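Local coordinates for uncharacterized protein PA2218 (Pseudomonas aeruginosa, PDB 2HDW), which is uncharacterized but has an alpha/beta hydrolase fold and is probably a hydrolase, its substrate and reaction not established, at residues Gln141-Glu153 with Ala283-Ile297. Numbering follows the deposited sequence.
Sequences QPRNVASPDINTE and AWTMTTPLSFMNMPI
Pro148, first residue of helix 148-164 in this alpha/beta hydrolase fold, lays its ring on the face of Phe292. Pro148 CB touches Ile297 CG2 at 3.7 Å, its CG rests against the carbonyl oxygen and CB of Met295, and its CD sits 3.6 Å from the Phe292 centroid, 4° off the ring normal, a CH-pi contact, with Ser291 OG beside it. With CG anti to its own carbonyl carbon (chi1 -71°), Phe292 swings its ring against Pro148, and its CE2 reaches back to Ala146 CB at the ring's edge. The same methyl also lies over the six-membered ring of Trp284, offset toward the rim, so it meets the face of one aromatic and the edge of another, and both rings meet Phe105 as well. Further back along the loop, Thr285 N donates to Asn144 O (3.1 Å), approaching nearly in line with the carbonyl, while Trp284 CA makes a CA-H...O contact with the same oxygen at 3.2 Å; Asn144 ND2 adds a weak bond to Ala283 O. The loop leading into helix 148-164 packs along residues 283-297, and helix 206-212 also touches this contact, through Thr207 on Pro148 and Ile297 and Met210 on Phe292. Ser147 is the N-cap, its OG accepting from Ile150 N at 3.1 Å. Between the segments one water donates to both Ala146 O and Thr288 O, each at 2.7 Å, and accepts from Ser291 OG.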
loop_
_atom_site.group_PDB
_atom_site.type_symbol
_atom_site.label_atom_id
_atom_site.label_comp_id
_atom_site.label_asym_id
_atom_site.label_seq_id
_atom_site.Cartn_x
_atom_site.Cartn_y
_atom_site.Cartn_z
ATOM N N GLN A 141 8.135 -5.490 -16.136
ATOM C CA GLN A 141 7.273 -5.979 -17.196
ATOM C C GLN A 141 7.061 -7.465 -16.973
ATOM O O GLN A 141 7.980 -8.139 -16.511
ATOM C CB GLN A 141 7.942 -5.832 -18.571
ATOM C CG GLN A 141 8.287 -4.423 -19.021
ATOM C CD GLN A 141 7.085 -3.634 -19.504
ATOM O OE1 GLN A 141 6.148 -4.178 -20.122
ATOM N NE2 GLN A 141 7.120 -2.331 -19.263
ATOM N N PRO A 142 5.873 -8.010 -17.285
ATOM C CA PRO A 142 4.708 -7.314 -17.838
ATOM C C PRO A 142 4.187 -6.264 -16.866
ATOM O O PRO A 142 4.413 -6.353 -15.655
ATOM C CB PRO A 142 3.684 -8.435 -18.033
ATOM C CG PRO A 142 4.522 -9.673 -18.143
ATOM C CD PRO A 142 5.570 -9.437 -17.085
ATOM N N ARG A 143 3.476 -5.277 -17.396
ATOM C CA ARG A 143 2.920 -4.240 -16.548
ATOM C C ARG A 143 1.784 -4.811 -15.703
ATOM O O ARG A 143 1.109 -5.765 -16.099
ATOM C CB ARG A 143 2.391 -3.083 -17.402
ATOM C CG ARG A 143 3.465 -2.416 -18.241
ATOM C CD ARG A 143 4.596 -1.917 -17.347
ATOM N NE ARG A 143 4.136 -0.911 -16.395
ATOM C CZ ARG A 143 4.896 -0.397 -15.431
ATOM N NH1 ARG A 143 6.152 -0.804 -15.288
ATOM N NH2 ARG A 143 4.410 0.539 -14.622
ATOM N N ASN A 144 1.600 -4.229 -14.527
ATOM C CA ASN A 144 0.527 -4.625 -13.626
ATOM C C ASN A 144 0.436 -6.087 -13.202
ATOM O O ASN A 144 -0.611 -6.730 -13.352
ATOM C CB ASN A 144 -0.818 -4.181 -14.210
ATOM C CG ASN A 144 -0.934 -2.671 -14.308
ATOM O OD1 ASN A 144 -0.098 -1.942 -13.768
ATOM N ND2 ASN A 144 -1.973 -2.191 -14.988
ATOM N N VAL A 145 1.540 -6.610 -12.684
ATOM C CA VAL A 145 1.563 -7.962 -12.152
ATOM C C VAL A 145 1.976 -7.718 -10.698
ATOM O O VAL A 145 2.619 -6.709 -10.408
ATOM C CB VAL A 145 2.588 -8.867 -12.889
ATOM C CG1 VAL A 145 3.983 -8.315 -12.749
ATOM C CG2 VAL A 145 2.515 -10.288 -12.336
ATOM N N ALA A 146 1.585 -8.594 -9.780
ATOM C CA ALA A 146 1.935 -8.401 -8.372
ATOM C C ALA A 146 2.371 -9.700 -7.708
ATOM O O ALA A 146 2.179 -10.779 -8.254
ATOM C CB ALA A 146 0.752 -7.802 -7.610
ATOM N N SER A 147 2.944 -9.580 -6.514
ATOM C CA SER A 147 3.428 -10.734 -5.761
ATOM C C SER A 147 3.599 -10.333 -4.299
ATOM O O SER A 147 4.088 -9.245 -4.008
ATOM C CB SER A 147 4.766 -11.193 -6.346
ATOM O OG SER A 147 5.606 -11.769 -5.364
ATOM N N PRO A 148 3.190 -11.202 -3.359
ATOM C CA PRO A 148 3.350 -10.825 -1.950
ATOM C C PRO A 148 4.819 -10.703 -1.572
ATOM O O PRO A 148 5.189 -9.893 -0.718
ATOM C CB PRO A 148 2.642 -11.955 -1.207
ATOM C CG PRO A 148 2.853 -13.131 -2.108
ATOM C CD PRO A 148 2.600 -12.546 -3.482
ATOM N N ASP A 149 5.653 -11.505 -2.225
ATOM C CA ASP A 149 7.096 -11.502 -1.965
ATOM C C ASP A 149 7.724 -10.217 -2.501
ATOM O O ASP A 149 8.325 -9.445 -1.751
ATOM C CB ASP A 149 7.746 -12.715 -2.640
ATOM C CG ASP A 149 9.213 -12.893 -2.264
ATOM O OD1 ASP A 149 9.906 -11.884 -2.040
ATOM O OD2 ASP A 149 9.684 -14.052 -2.218
ATOM N N ILE A 150 7.571 -9.990 -3.803
ATOM C CA ILE A 150 8.136 -8.810 -4.442
ATOM C C ILE A 150 7.599 -7.513 -3.842
ATOM O O ILE A 150 8.347 -6.557 -3.645
ATOM C CB ILE A 150 7.860 -8.811 -5.963
ATOM C CG1 ILE A 150 8.540 -10.023 -6.612
ATOM C CG2 ILE A 150 8.376 -7.516 -6.594
ATOM C CD1 ILE A 150 8.307 -10.137 -8.127
ATOM N N ASN A 151 6.306 -7.478 -3.541
ATOM C CA ASN A 151 5.721 -6.273 -2.974
ATOM C C ASN A 151 6.221 -6.031 -1.554
ATOM O O ASN A 151 6.429 -4.884 -1.146
ATOM C CB ASN A 151 4.189 -6.352 -3.033
ATOM C CG ASN A 151 3.659 -6.164 -4.454
ATOM O OD1 ASN A 151 4.324 -5.554 -5.296
ATOM N ND2 ASN A 151 2.461 -6.668 -4.720
ATOM N N THR A 152 6.428 -7.101 -0.794
ATOM C CA THR A 152 6.955 -6.927 0.555
ATOM C C THR A 152 8.351 -6.318 0.391
ATOM O O THR A 152 8.731 -5.403 1.118
ATOM C CB THR A 152 7.025 -8.276 1.302
ATOM O OG1 THR A 152 5.691 -8.723 1.589
ATOM C CG2 THR A 152 7.803 -8.135 2.600
ATOM N N GLU A 153 9.100 -6.813 -0.591
ATOM C CA GLU A 153 10.443 -6.298 -0.872
ATOM C C GLU A 153 10.408 -4.807 -1.258
ATOM O O GLU A 153 11.283 -4.033 -0.851
ATOM C CB GLU A 153 11.091 -7.126 -1.992
ATOM C CG GLU A 153 12.307 -6.492 -2.671
ATOM C CD GLU A 153 13.411 -6.089 -1.701
ATOM O OE1 GLU A 153 13.595 -6.769 -0.670
ATOM O OE2 GLU A 153 14.115 -5.092 -1.984
ATOM N N ALA A 283 -6.369 -3.090 -14.594
ATOM C CA ALA A 283 -6.412 -4.393 -13.936
ATOM C C ALA A 283 -5.082 -5.109 -13.878
ATOM O O ALA A 283 -4.144 -4.774 -14.594
ATOM C CB ALA A 283 -7.406 -5.288 -14.639
ATOM N N TRP A 284 -5.018 -6.116 -13.016
ATOM C CA TRP A 284 -3.819 -6.929 -12.891
ATOM C C TRP A 284 -3.931 -7.982 -13.982
ATOM O O TRP A 284 -5.000 -8.161 -14.578
ATOM C CB TRP A 284 -3.778 -7.660 -11.549
ATOM C CG TRP A 284 -3.785 -6.768 -10.347
ATOM C CD1 TRP A 284 -4.819 -6.569 -9.480
ATOM C CD2 TRP A 284 -2.697 -5.969 -9.866
ATOM N NE1 TRP A 284 -4.445 -5.697 -8.485
ATOM C CE2 TRP A 284 -3.146 -5.313 -8.698
ATOM C CE3 TRP A 284 -1.385 -5.744 -10.308
ATOM C CZ2 TRP A 284 -2.330 -4.443 -7.964
ATOM C CZ3 TRP A 284 -0.573 -4.878 -9.577
ATOM C CH2 TRP A 284 -1.052 -4.240 -8.418
ATOM N N THR A 285 -2.833 -8.678 -14.235
ATOM C CA THR A 285 -2.837 -9.750 -15.223
ATOM C C THR A 285 -3.772 -10.798 -14.644
ATOM O O THR A 285 -3.940 -10.873 -13.422
ATOM C CB THR A 285 -1.454 -10.381 -15.357
ATOM O OG1 THR A 285 -1.031 -10.852 -14.069
ATOM C CG2 THR A 285 -0.452 -9.367 -15.888
ATOM N N MET A 286 -4.379 -11.605 -15.510
ATOM C CA MET A 286 -5.291 -12.644 -15.053
ATOM C C MET A 286 -4.606 -13.657 -14.137
ATOM O O MET A 286 -5.230 -14.189 -13.227
ATOM C CB MET A 286 -5.928 -13.366 -16.254
ATOM C CG MET A 286 -7.022 -12.555 -16.969
ATOM S SD MET A 286 -7.866 -13.474 -18.291
ATOM C CE MET A 286 -8.983 -14.445 -17.324
ATOM N N THR A 287 -3.318 -13.917 -14.342
ATOM C CA THR A 287 -2.640 -14.897 -13.495
ATOM C C THR A 287 -1.955 -14.361 -12.226
ATOM O O THR A 287 -1.291 -15.113 -11.507
ATOM C CB THR A 287 -1.635 -15.739 -14.327
ATOM O OG1 THR A 287 -0.730 -14.878 -15.032
ATOM C CG2 THR A 287 -2.392 -16.598 -15.334
ATOM N N THR A 288 -2.139 -13.076 -11.929
ATOM C CA THR A 288 -1.528 -12.481 -10.735
ATOM C C THR A 288 -1.843 -13.218 -9.425
ATOM O O THR A 288 -0.964 -13.395 -8.583
ATOM C CB THR A 288 -1.935 -10.986 -10.585
ATOM O OG1 THR A 288 -1.099 -10.178 -11.426
ATOM C CG2 THR A 288 -1.795 -10.519 -9.135
ATOM N N PRO A 289 -3.099 -13.658 -9.235
ATOM C CA PRO A 289 -3.482 -14.368 -8.007
ATOM C C PRO A 289 -2.674 -15.623 -7.631
ATOM O O PRO A 289 -2.626 -16.000 -6.467
ATOM C CB PRO A 289 -4.953 -14.702 -8.249
ATOM C CG PRO A 289 -5.413 -13.574 -9.136
ATOM C CD PRO A 289 -4.272 -13.455 -10.106
ATOM N N LEU A 290 -2.045 -16.273 -8.603
ATOM C CA LEU A 290 -1.288 -17.489 -8.309
ATOM C C LEU A 290 -0.305 -17.395 -7.142
ATOM O O LEU A 290 -0.217 -18.319 -6.331
ATOM C CB LEU A 290 -0.556 -17.969 -9.560
ATOM C CG LEU A 290 -1.463 -18.548 -10.648
ATOM C CD1 LEU A 290 -0.666 -18.744 -11.915
ATOM C CD2 LEU A 290 -2.074 -19.873 -10.171
ATOM N N SER A 291 0.435 -16.296 -7.043
ATOM C CA SER A 291 1.393 -16.164 -5.944
ATOM C C SER A 291 0.688 -15.905 -4.619
ATOM O O SER A 291 0.983 -16.558 -3.617
ATOM C CB SER A 291 2.403 -15.041 -6.228
ATOM O OG SER A 291 1.752 -13.797 -6.407
ATOM N N PHE A 292 -0.250 -14.956 -4.621
ATOM C CA PHE A 292 -1.007 -14.601 -3.422
ATOM C C PHE A 292 -1.804 -15.763 -2.843
ATOM O O PHE A 292 -1.919 -15.902 -1.624
ATOM C CB PHE A 292 -1.958 -13.437 -3.732
ATOM C CG PHE A 292 -1.255 -12.129 -3.948
ATOM C CD1 PHE A 292 -0.955 -11.299 -2.868
ATOM C CD2 PHE A 292 -0.874 -11.733 -5.229
ATOM C CE1 PHE A 292 -0.284 -10.091 -3.058
ATOM C CE2 PHE A 292 -0.200 -10.529 -5.434
ATOM C CZ PHE A 292 0.094 -9.706 -4.344
ATOM N N MET A 293 -2.350 -16.598 -3.717
ATOM C CA MET A 293 -3.151 -17.739 -3.285
ATOM C C MET A 293 -2.285 -18.870 -2.727
ATOM O O MET A 293 -2.801 -19.804 -2.101
ATOM C CB MET A 293 -3.989 -18.277 -4.467
ATOM C CG MET A 293 -5.036 -17.300 -5.038
ATOM S SD MET A 293 -6.043 -17.988 -6.419
ATOM C CE MET A 293 -7.198 -18.922 -5.513
ATOM N N ASN A 294 -0.973 -18.768 -2.915
ATOM C CA ASN A 294 -0.058 -19.832 -2.496
ATOM C C ASN A 294 1.052 -19.448 -1.508
ATOM O O ASN A 294 1.748 -20.325 -0.983
ATOM C CB ASN A 294 0.566 -20.434 -3.763
ATOM C CG ASN A 294 1.221 -21.779 -3.523
ATOM O OD1 ASN A 294 0.669 -22.641 -2.843
ATOM N ND2 ASN A 294 2.398 -21.971 -4.104
ATOM N N MET A 295 1.202 -18.156 -1.234
ATOM C CA MET A 295 2.257 -17.688 -0.331
ATOM C C MET A 295 1.730 -16.663 0.676
ATOM O O MET A 295 1.747 -15.458 0.419
ATOM C CB MET A 295 3.390 -17.062 -1.149
ATOM C CG MET A 295 4.769 -17.605 -0.804
ATOM S SD MET A 295 4.963 -19.340 -1.250
ATOM C CE MET A 295 6.022 -19.170 -2.661
ATOM N N PRO A 296 1.263 -17.132 1.842
ATOM C CA PRO A 296 0.745 -16.188 2.832
ATOM C C PRO A 296 1.782 -15.254 3.439
ATOM O O PRO A 296 2.973 -15.570 3.512
ATOM C CB PRO A 296 0.101 -17.099 3.876
ATOM C CG PRO A 296 0.909 -18.342 3.785
ATOM C CD PRO A 296 1.095 -18.523 2.301
ATOM N N ILE A 297 1.306 -14.088 3.854
ATOM C CA ILE A 297 2.143 -13.093 4.500
ATOM C C ILE A 297 1.765 -13.123 5.980
ATOM O O ILE A 297 0.855 -13.859 6.374
ATOM C CB ILE A 297 1.876 -11.673 3.953
ATOM C CG1 ILE A 297 0.387 -11.347 4.063
ATOM C CG2 ILE A 297 2.368 -11.580 2.505
ATOM C CD1 ILE A 297 0.061 -9.862 3.926
HETATM O O HOH W 1 1.607 -13.201 -9.249
#